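Local coordinates for A197 (Sulfolobus turreted icosahedral virus, PDB 2C0N), which adopts the GT-A fold of nucleotide-sugar glycosyltransferases and probably transfers a sugar from such a donor to an acceptor, at residues A[12-17]-A[171-176]; A[46-51]-A[123-128]; A[111-116]-A[160-165]. All blocks are in the same frame, centred on the assembly; numbering follows the deposited sequence.

Interaction 1 of 3, residues A[12-17]-A[171-176]; sequences SVRLPL and YHFIDE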
loop_
_atom_site.group_PDB
_atom_site.type_symbol
_atom_site.label_atom_id
_atom_site.label_comp_id
_atom_site.label_asym_id
_atom_site.label_seq_id
_atom_site.Cartn_x
_atom_site.Cartn_y
_atom_site.Cartn_z
ATOM N N SER A 12 0.787 5.342 -5.624
ATOM C CA SER A 12 0.062 4.866 -4.454
ATOM C C SER A 12 -0.649 3.572 -4.790
ATOM O O SER A 12 -0.865 3.260 -5.990
ATOM C CB SER A 12 -0.913 5.901 -3.971
ATOM O OG SER A 12 -1.974 6.045 -4.881
ATOM N N VAL A 13 -1.032 2.844 -3.733
ATOM C CA VAL A 13 -1.814 1.626 -3.875
ATOM C C VAL A 13 -3.089 1.723 -3.006
ATOM O O VAL A 13 -3.009 1.994 -1.807
ATOM C CB VAL A 13 -1.014 0.404 -3.453
ATOM C CG1 VAL A 13 -1.797 -0.870 -3.646
ATOM C CG2 VAL A 13 0.260 0.311 -4.320
ATOM N N ARG A 14 -4.234 1.493 -3.633
ATOM C CA ARG A 14 -5.526 1.521 -2.944
ATOM C C ARG A 14 -5.602 0.371 -1.918
ATOM O O ARG A 14 -5.037 -0.719 -2.119
ATOM C CB ARG A 14 -6.707 1.515 -3.960
ATOM C CG ARG A 14 -6.826 0.291 -4.852
ATOM C CD ARG A 14 -7.681 0.538 -6.023
ATOM N NE ARG A 14 -6.948 1.383 -6.950
ATOM C CZ ARG A 14 -7.372 2.500 -7.485
ATOM N NH1 ARG A 14 -8.604 2.863 -7.347
ATOM N NH2 ARG A 14 -6.568 3.190 -8.269
ATOM N N LEU A 15 -6.352 0.607 -0.848
ATOM C CA LEU A 15 -6.447 -0.344 0.250
ATOM C C LEU A 15 -6.894 -1.727 -0.166
ATOM O O LEU A 15 -6.350 -2.737 0.316
ATOM C CB LEU A 15 -7.358 0.210 1.356
ATOM C CG LEU A 15 -6.610 0.809 2.563
ATOM C CD1 LEU A 15 -5.642 1.935 2.194
ATOM C CD2 LEU A 15 -7.610 1.217 3.639
ATOM N N PRO A 16 -7.931 -1.803 -0.982
ATOM C CA PRO A 16 -8.364 -3.161 -1.393
ATOM C C PRO A 16 -7.259 -3.998 -2.043
ATOM O O PRO A 16 -7.234 -5.213 -1.838
ATOM C CB PRO A 16 -9.532 -2.869 -2.341
ATOM C CG PRO A 16 -10.016 -1.503 -1.887
ATOM C CD PRO A 16 -8.832 -0.757 -1.506
ATOM N N LEU A 17 -6.347 -3.389 -2.801
ATOM C CA LEU A 17 -5.199 -4.128 -3.347
ATOM C C LEU A 17 -4.162 -4.484 -2.271
ATOM O O LEU A 17 -3.685 -5.603 -2.241
ATOM C CB LEU A 17 -4.579 -3.417 -4.572
ATOM C CG LEU A 17 -3.378 -4.135 -5.206
ATOM C CD1 LEU A 17 -3.796 -5.387 -5.756
ATOM C CD2 LEU A 17 -2.805 -3.262 -6.258
ATOM N N TYR A 171 -12.093 -7.447 -9.277
ATOM C CA TYR A 171 -12.764 -6.148 -9.299
ATOM C C TYR A 171 -11.866 -5.134 -10.000
ATOM O O TYR A 171 -10.635 -5.216 -9.889
ATOM C CB TYR A 171 -13.001 -5.656 -7.869
ATOM C CG TYR A 171 -13.786 -6.625 -7.051
ATOM C CD1 TYR A 171 -15.107 -6.915 -7.350
ATOM C CD2 TYR A 171 -13.176 -7.314 -6.016
ATOM C CE1 TYR A 171 -15.817 -7.824 -6.595
ATOM C CE2 TYR A 171 -13.853 -8.222 -5.274
ATOM C CZ TYR A 171 -15.164 -8.487 -5.555
ATOM O OH TYR A 171 -15.750 -9.422 -4.767
ATOM N N HIS A 172 -12.491 -4.126 -10.634
ATOM C CA HIS A 172 -11.777 -3.053 -11.301
ATOM C C HIS A 172 -12.217 -1.774 -10.613
ATOM O O HIS A 172 -13.306 -1.293 -10.822
ATOM C CB HIS A 172 -12.126 -3.038 -12.807
ATOM C CG HIS A 172 -11.122 -2.352 -13.670
ATOM N ND1 HIS A 172 -9.872 -1.967 -13.224
ATOM C CD2 HIS A 172 -11.192 -1.977 -14.967
ATOM C CE1 HIS A 172 -9.232 -1.362 -14.212
ATOM N NE2 HIS A 172 -9.998 -1.383 -15.287
ATOM N N PHE A 173 -11.372 -1.289 -9.730
ATOM C CA PHE A 173 -11.694 -0.148 -8.911
ATOM C C PHE A 173 -11.664 1.149 -9.652
ATOM O O PHE A 173 -10.781 1.391 -10.481
ATOM C CB PHE A 173 -10.749 -0.106 -7.698
ATOM C CG PHE A 173 -11.193 -0.986 -6.615
ATOM C CD1 PHE A 173 -10.914 -2.355 -6.630
ATOM C CD2 PHE A 173 -11.994 -0.489 -5.616
ATOM C CE1 PHE A 173 -11.403 -3.200 -5.632
ATOM C CE2 PHE A 173 -12.506 -1.330 -4.618
ATOM C CZ PHE A 173 -12.203 -2.714 -4.628
ATOM N N ILE A 174 -12.665 1.984 -9.363
ATOM C CA ILE A 174 -12.827 3.283 -9.974
ATOM C C ILE A 174 -12.205 4.337 -9.071
ATOM O O ILE A 174 -11.364 5.116 -9.494
ATOM C CB ILE A 174 -14.303 3.593 -10.282
ATOM C CG1 ILE A 174 -14.901 2.511 -11.195
ATOM C CG2 ILE A 174 -14.446 4.918 -10.975
ATOM C CD1 ILE A 174 -16.450 2.474 -11.151
ATOM N N ASP A 175 -12.609 4.344 -7.817
ATOM C CA ASP A 175 -11.911 5.118 -6.818
ATOM C C ASP A 175 -11.352 4.145 -5.800
ATOM O O ASP A 175 -11.138 2.981 -6.125
ATOM C CB ASP A 175 -12.791 6.264 -6.270
ATOM C CG ASP A 175 -13.963 5.797 -5.447
ATOM O OD1 ASP A 175 -14.048 4.595 -5.223
ATOM O OD2 ASP A 175 -14.797 6.638 -4.984
ATOM N N GLU A 176 -11.075 4.609 -4.586
ATOM C CA GLU A 176 -10.477 3.748 -3.584
ATOM C C GLU A 176 -11.438 2.708 -3.034
ATOM O O GLU A 176 -10.985 1.753 -2.402
ATOM C CB GLU A 176 -9.938 4.593 -2.444
ATOM C CG GLU A 176 -8.860 5.532 -2.864
ATOM C CD GLU A 176 -9.321 6.873 -3.420
ATOM O OE1 GLU A 176 -10.518 7.128 -3.643
ATOM O OE2 GLU A 176 -8.432 7.714 -3.612
#
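The backbone oxygen of Asp175 takes the one hydrogen bond that joins residues 12-17 to residues 171-176. Its donor is Arg14 NH1, and although NH1 and Asp175 O are only 2.8 Å apart, an N-H...O angle of 123° makes the bond weak. The oxygen meets the guanidinium at its edge and in its plane, so the shortcoming lies in the direction of the hydrogen and not in any tilt out of the flat group. Arg14 reaches this place by a folded route: chi1 (63°) sets CG between the backbone N and carbonyl carbon, and the chain bends again at chi3. The aliphatic part then slides past Phe173 in the opposite direction, Arg14 CD lying 3.6 Å from Phe173 CB, while the guanidinium and ring planes stand 40° apart, too steep for a stack.

The stronger polar partner of Arg14 is Glu62, which forms a salt bridge with NH2. Beside Arg14, Pro16 in the first turn of helix 15-23 presses its ring carbons on the far end of the phenylalanine. Pro16 CB comes within 3.5 Å of Phe173 CZ, and Pro16 CD is 3.4 Å from Glu176 O. Arg14 is the N-cap residue of that helix, and Ser12, Val13 and Arg14 form an antiparallel ladder with a strand of the second subunit, so the sheet continues through the interface.

Backbone hydrogen bonds join Phe173 to Asp63. Glu62 and Asp63 belong to an Asp-Glu-Asp sequence consistent with the DXD motif of GT-A glycosyltransferases, which in relatives binds the metal and nucleotide-sugar; Arg14 and Phe173 thus lie next to the probable donor site.

Interaction 2 of 3, residues A[46-51]-A[123-128]; sequences DMFLEM and IKREFL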
loop_
_atom_site.group_PDB
_atom_site.type_symbol
_atom_site.label_atom_id
_atom_site.label_comp_id
_atom_site.label_asym_id
_atom_site.label_seq_id
_atom_site.Cartn_x
_atom_site.Cartn_y
_atom_site.Cartn_z
ATOM N N ASP A 46 12.676 -6.563 -17.518
ATOM C CA ASP A 46 14.103 -6.566 -17.195
ATOM C C ASP A 46 14.430 -7.100 -15.804
ATOM O O ASP A 46 15.390 -7.851 -15.629
ATOM C CB ASP A 46 14.656 -5.162 -17.302
ATOM C CG ASP A 46 14.797 -4.705 -18.722
ATOM O OD1 ASP A 46 14.711 -5.537 -19.636
ATOM O OD2 ASP A 46 15.001 -3.482 -18.910
HETATM N N MSE A 47 13.698 -6.638 -14.807
HETATM C CA MSE A 47 13.894 -7.114 -13.448
HETATM C C MSE A 47 13.536 -8.615 -13.347
HETATM O O MSE A 47 14.303 -9.406 -12.828
HETATM C CB MSE A 47 13.040 -6.316 -12.475
HETATM C CG MSE A 47 13.507 -4.843 -12.271
HETATM SE SE MSE A 47 12.252 -3.928 -11.099
HETATM C CE MSE A 47 12.614 -5.007 -9.478
ATOM N N PHE A 48 12.382 -8.982 -13.883
ATOM C CA PHE A 48 11.924 -10.378 -13.824
ATOM C C PHE A 48 12.932 -11.343 -14.390
ATOM O O PHE A 48 13.221 -12.375 -13.764
ATOM C CB PHE A 48 10.601 -10.539 -14.561
ATOM C CG PHE A 48 10.173 -11.956 -14.683
ATOM C CD1 PHE A 48 9.600 -12.611 -13.610
ATOM C CD2 PHE A 48 10.384 -12.657 -15.856
ATOM C CE1 PHE A 48 9.237 -13.966 -13.715
ATOM C CE2 PHE A 48 9.994 -13.999 -15.969
ATOM C CZ PHE A 48 9.445 -14.651 -14.907
ATOM N N LEU A 49 13.465 -11.031 -15.568
ATOM C CA LEU A 49 14.368 -11.962 -16.255
ATOM C C LEU A 49 15.619 -12.244 -15.420
ATOM O O LEU A 49 16.171 -13.333 -15.484
ATOM C CB LEU A 49 14.742 -11.463 -17.651
ATOM C CG LEU A 49 13.580 -11.506 -18.659
ATOM C CD1 LEU A 49 13.890 -10.715 -19.902
ATOM C CD2 LEU A 49 13.212 -12.938 -19.015
ATOM N N GLU A 50 16.070 -11.262 -14.651
ATOM C CA GLU A 50 17.234 -11.480 -13.778
ATOM C C GLU A 50 16.897 -12.281 -12.518
ATOM O O GLU A 50 17.787 -12.916 -11.939
ATOM C CB GLU A 50 17.905 -10.148 -13.408
ATOM C CG GLU A 50 18.436 -9.376 -14.620
ATOM C CD GLU A 50 19.529 -10.113 -15.376
ATOM O OE1 GLU A 50 20.729 -9.784 -15.199
ATOM O OE2 GLU A 50 19.203 -11.039 -16.150
HETATM N N MSE A 51 15.632 -12.274 -12.107
HETATM C CA MSE A 51 15.225 -12.924 -10.867
HETATM C C MSE A 51 14.778 -14.395 -11.093
HETATM O O MSE A 51 13.597 -14.727 -11.072
HETATM C CB MSE A 51 14.183 -12.054 -10.172
HETATM C CG MSE A 51 14.763 -10.684 -9.722
HETATM SE SE MSE A 51 13.417 -9.308 -9.412
HETATM C CE MSE A 51 12.831 -9.976 -7.746
ATOM N N ILE A 123 2.462 -14.514 -17.299
ATOM C CA ILE A 123 3.292 -14.805 -18.457
ATOM C C ILE A 123 4.455 -15.693 -18.038
ATOM O O ILE A 123 5.199 -15.378 -17.137
ATOM C CB ILE A 123 3.836 -13.530 -19.126
ATOM C CG1 ILE A 123 2.733 -12.465 -19.261
ATOM C CG2 ILE A 123 4.500 -13.892 -20.417
ATOM C CD1 ILE A 123 3.219 -11.146 -19.855
ATOM N N LYS A 124 4.641 -16.801 -18.740
ATOM C CA LYS A 124 5.701 -17.710 -18.319
ATOM C C LYS A 124 7.105 -17.297 -18.775
ATOM O O LYS A 124 7.307 -16.752 -19.880
ATOM C CB LYS A 124 5.388 -19.156 -18.724
ATOM C CG LYS A 124 5.527 -19.533 -20.155
ATOM C CD LYS A 124 5.157 -21.008 -20.318
ATOM C CE LYS A 124 5.237 -21.519 -21.723
ATOM N NZ LYS A 124 4.604 -22.878 -21.912
ATOM N N ARG A 125 8.078 -17.629 -17.943
ATOM C CA ARG A 125 9.453 -17.297 -18.221
ATOM C C ARG A 125 9.950 -17.798 -19.572
ATOM O O ARG A 125 10.638 -17.083 -20.292
ATOM C CB ARG A 125 10.329 -17.873 -17.130
ATOM C CG ARG A 125 11.811 -17.687 -17.391
ATOM C CD ARG A 125 12.598 -18.093 -16.188
ATOM N NE ARG A 125 12.480 -17.133 -15.083
ATOM C CZ ARG A 125 13.132 -15.972 -14.997
ATOM N NH1 ARG A 125 13.936 -15.569 -15.965
ATOM N NH2 ARG A 125 12.962 -15.192 -13.936
ATOM N N GLU A 126 9.650 -19.053 -19.878
ATOM C CA GLU A 126 10.067 -19.638 -21.138
ATOM C C GLU A 126 9.736 -18.756 -22.322
ATOM O O GLU A 126 10.550 -18.617 -23.237
ATOM C CB GLU A 126 9.439 -21.018 -21.348
ATOM C CG GLU A 126 10.423 -22.140 -21.240
ATOM C CD GLU A 126 10.067 -23.319 -22.141
ATOM O OE1 GLU A 126 8.850 -23.628 -22.265
ATOM O OE2 GLU A 126 10.994 -23.935 -22.737
ATOM N N PHE A 127 8.533 -18.199 -22.334
ATOM C CA PHE A 127 8.118 -17.319 -23.420
ATOM C C PHE A 127 8.903 -16.005 -23.436
ATOM O O PHE A 127 9.342 -15.540 -24.494
ATOM C CB PHE A 127 6.641 -16.977 -23.301
ATOM C CG PHE A 127 6.149 -16.130 -24.416
ATOM C CD1 PHE A 127 6.063 -16.651 -25.683
ATOM C CD2 PHE A 127 5.784 -14.799 -24.209
ATOM C CE1 PHE A 127 5.591 -15.892 -26.732
ATOM C CE2 PHE A 127 5.326 -14.033 -25.281
ATOM C CZ PHE A 127 5.246 -14.583 -26.531
ATOM N N LEU A 128 9.019 -15.393 -22.258
ATOM C CA LEU A 128 9.683 -14.099 -22.115
ATOM C C LEU A 128 11.182 -14.178 -22.384
ATOM O O LEU A 128 11.783 -13.229 -22.868
ATOM C CB LEU A 128 9.427 -13.540 -20.723
ATOM C CG LEU A 128 8.000 -13.061 -20.486
ATOM C CD1 LEU A 128 7.801 -12.691 -19.037
ATOM C CD2 LEU A 128 7.643 -11.890 -21.373
#
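Arg125 lays its guanidinium flat on Phe48, with centres 4.3 Å apart and planes within 15° of each other. The stack is an off-centre cation-pi contact: Arg125 CZ sits 30° off the ring normal, and Arg125 NH2 approaches over the ring near its rim, 3.7 Å from Phe48 CZ. A bend at chi3 (-73°) in an otherwise extended arginine chain turns the flat group onto the ring.

The same guanidinium also donates to two successive carbonyls towards the C-terminal end of helix 37-50. Arg125 NH2 binds Phe48 O at 2.8 Å, from above the carbonyl plane, while Met51 N reaches that oxygen from the opposite face; two donors therefore grip it. Arg125 NH1 binds Leu49 O at 3.2 Å. A cation here would be expected to interact well with the negative end of the helix dipole. In the Rossmann-like part of the GT-A fold this helix is the crossover from strand 28-31 to strand 56-60, with strand 3-8 between them in the sheet. Outside the contact, Tyr54 O accepts from Arg125 NE, and Glu129 forms a salt bridge with NH1.

Apolar contacts accompany the polar ones. Leu128 CD1 meets Phe48 CE2 at 4.0 Å, the two side chains crossing at about a right angle, and Leu49 CD2 comes 4.2 Å from Leu128 CB. Phe48 and Leu128 both continue onto Leu57 of strand 56-60.

Interaction 3 of 3, residues A[111-116]-A[160-165]; sequences GEVNGC and PRTYAL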
loop_
_atom_site.group_PDB
_atom_site.type_symbol
_atom_site.label_atom_id
_atom_site.label_comp_id
_atom_site.label_asym_id
_atom_site.label_seq_id
_atom_site.Cartn_x
_atom_site.Cartn_y
_atom_site.Cartn_z
ATOM N N GLY A 111 -11.338 -20.245 -22.545
ATOM C CA GLY A 111 -10.985 -20.523 -23.912
ATOM C C GLY A 111 -9.752 -19.774 -24.354
ATOM O O GLY A 111 -9.271 -18.890 -23.669
ATOM N N GLU A 112 -9.224 -20.190 -25.498
ATOM C CA GLU A 112 -8.133 -19.490 -26.152
ATOM C C GLU A 112 -8.610 -18.111 -26.629
ATOM O O GLU A 112 -9.724 -17.965 -27.140
ATOM C CB GLU A 112 -7.583 -20.318 -27.336
ATOM C CG GLU A 112 -6.130 -19.915 -27.683
ATOM C CD GLU A 112 -5.577 -20.574 -28.891
ATOM O OE1 GLU A 112 -6.015 -21.723 -29.211
ATOM O OE2 GLU A 112 -4.699 -19.925 -29.524
ATOM N N VAL A 113 -7.762 -17.101 -26.462
ATOM C CA VAL A 113 -8.075 -15.732 -26.908
ATOM C C VAL A 113 -6.869 -15.140 -27.652
ATOM O O VAL A 113 -5.811 -15.748 -27.661
ATOM C CB VAL A 113 -8.475 -14.810 -25.716
ATOM C CG1 VAL A 113 -9.771 -15.285 -25.049
ATOM C CG2 VAL A 113 -7.365 -14.711 -24.674
ATOM N N ASN A 114 -7.025 -13.960 -28.250
ATOM C CA ASN A 114 -5.898 -13.274 -28.930
ATOM C C ASN A 114 -5.044 -12.430 -27.977
ATOM O O ASN A 114 -3.823 -12.310 -28.138
ATOM C CB ASN A 114 -6.414 -12.423 -30.111
ATOM C CG ASN A 114 -6.849 -13.262 -31.295
ATOM O OD1 ASN A 114 -6.078 -14.076 -31.816
ATOM N ND2 ASN A 114 -8.079 -13.046 -31.752
ATOM N N GLY A 115 -5.664 -11.841 -26.965
ATOM C CA GLY A 115 -4.908 -11.110 -25.971
ATOM C C GLY A 115 -5.795 -10.537 -24.881
ATOM O O GLY A 115 -6.968 -10.887 -24.779
ATOM N N CYS A 116 -5.214 -9.642 -24.096
ATOM C CA CYS A 116 -5.904 -8.954 -23.017
ATOM C C CYS A 116 -5.198 -7.616 -22.747
ATOM O O CYS A 116 -4.279 -7.266 -23.480
ATOM C CB CYS A 116 -5.940 -9.847 -21.783
ATOM S SG CYS A 116 -4.374 -10.322 -21.145
ATOM N N PRO A 160 1.855 -14.670 -28.379
ATOM C CA PRO A 160 1.882 -15.740 -27.394
ATOM C C PRO A 160 0.658 -16.644 -27.528
ATOM O O PRO A 160 -0.426 -16.193 -27.932
ATOM C CB PRO A 160 1.850 -14.978 -26.055
ATOM C CG PRO A 160 1.258 -13.665 -26.400
ATOM C CD PRO A 160 1.744 -13.340 -27.742
ATOM N N ARG A 161 0.828 -17.915 -27.227
ATOM C CA ARG A 161 -0.331 -18.792 -27.120
ATOM C C ARG A 161 -1.009 -18.426 -25.802
ATOM O O ARG A 161 -0.412 -18.536 -24.731
ATOM C CB ARG A 161 0.113 -20.235 -27.234
ATOM C CG ARG A 161 0.644 -20.464 -28.677
ATOM C CD ARG A 161 0.860 -21.833 -29.089
ATOM N NE ARG A 161 1.629 -22.616 -28.125
ATOM C CZ ARG A 161 2.498 -23.574 -28.440
ATOM N NH1 ARG A 161 2.777 -23.869 -29.710
ATOM N NH2 ARG A 161 3.107 -24.224 -27.463
ATOM N N THR A 162 -2.236 -17.914 -25.923
ATOM C CA THR A 162 -2.930 -17.204 -24.859
ATOM C C THR A 162 -4.296 -17.850 -24.506
ATOM O O THR A 162 -5.086 -18.165 -25.384
ATOM C CB THR A 162 -3.127 -15.712 -25.203
ATOM O OG1 THR A 162 -1.867 -15.139 -25.585
ATOM C CG2 THR A 162 -3.683 -14.925 -23.990
ATOM N N TYR A 163 -4.534 -18.049 -23.206
ATOM C CA TYR A 163 -5.780 -18.673 -22.701
ATOM C C TYR A 163 -6.386 -17.779 -21.634
ATOM O O TYR A 163 -5.655 -17.269 -20.770
ATOM C CB TYR A 163 -5.466 -20.019 -22.070
ATOM C CG TYR A 163 -6.654 -20.909 -21.994
ATOM C CD1 TYR A 163 -7.449 -20.944 -20.862
ATOM C CD2 TYR A 163 -6.998 -21.730 -23.066
ATOM C CE1 TYR A 163 -8.560 -21.746 -20.793
ATOM C CE2 TYR A 163 -8.122 -22.563 -22.998
ATOM C CZ TYR A 163 -8.889 -22.552 -21.843
ATOM O OH TYR A 163 -10.007 -23.337 -21.731
ATOM N N ALA A 164 -7.701 -17.590 -21.711
ATOM C CA ALA A 164 -8.475 -16.845 -20.701
ATOM C C ALA A 164 -9.197 -17.862 -19.803
ATOM O O ALA A 164 -9.856 -18.777 -20.292
ATOM C CB ALA A 164 -9.466 -15.921 -21.367
ATOM N N LEU A 165 -8.976 -17.745 -18.494
ATOM C CA LEU A 165 -9.628 -18.609 -17.499
ATOM C C LEU A 165 -10.771 -17.889 -16.831
ATOM O O LEU A 165 -10.567 -16.866 -16.196
ATOM C CB LEU A 165 -8.651 -19.039 -16.400
ATOM C CG LEU A 165 -7.486 -19.963 -16.776
ATOM C CD1 LEU A 165 -6.555 -20.099 -15.612
ATOM C CD2 LEU A 165 -7.958 -21.329 -17.214
HETATM O O HOH W 1 -3.610 -17.838 -28.546
HETATM O O HOH W 2 -1.909 -13.922 -29.167
#
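Tyr163 carries CG opposite its own backbone N (chi1 -159°), and a chi2 near a right angle turns the ring so that one face lies over the backbone of Gly111. Gly111 O stands above the middle of that face, and Gly111 CA makes a CH-pi contact 4.0 Å from the ring centroid. In Val113, chi1 of -64° directs CG1 to Ala164 CB (3.7 Å) and CG2 to Thr162 CG2, building an apolar patch.

The backbones set the register. Gly111 and Ala164 are an antiparallel hydrogen-bonded pair: Ala164 N donates to Gly111 O at 2.8 Å, and Gly111 N to Ala164 O at 3.1 Å in the carbonyl plane. Glu112 and Tyr163 follow as a non-hydrogen-bonded pair with CA atoms 4.3 Å apart. Val113 N also donates to Thr162 O, from above the carbonyl plane (41° out of it).

Two waters bridge the segments near Thr162. One molecule accepts from Thr162 N and donates to Val113 O and Glu112 OE2; a second joins Asn114 O to Pro160 O, which also accepts from Thr162 OG1. Arg101 O holds the amide of Asn114. Outside the two segments, Tyr163 also meets Lys77 in a cation-pi contact.

Beyond the ladder, Asn114 and Gly115 both face Tyr100, forming a classic beta bulge. Strand 111-112 joins the main mixed sheet through strand 162-173, and the bulge lies where the chain passes to the small two-stranded sheet of 99-100 and 115-116.

In the fold
From the N terminus, strand 12-14 and the start of helix 15-23 meet residues 171-176, so interaction 1 closes the longest loop, and the other two nest inside it. Interaction 2 is the first to close, bringing the end of helix 37-50 to the junction of strand 120-124 and helix 125-128. Interaction 3 begins at 111-116, inside that loop, and ends at 160-165, beyond it, so the two cross; they touch where Phe127 CZ packs 3.5 Å from Pro160 CB. Interactions 1 and 3 share strand 162-173, with centres about 25 Å apart. All three reach one mixed sheet, and interactions 1 and 2 also touch the second subunit.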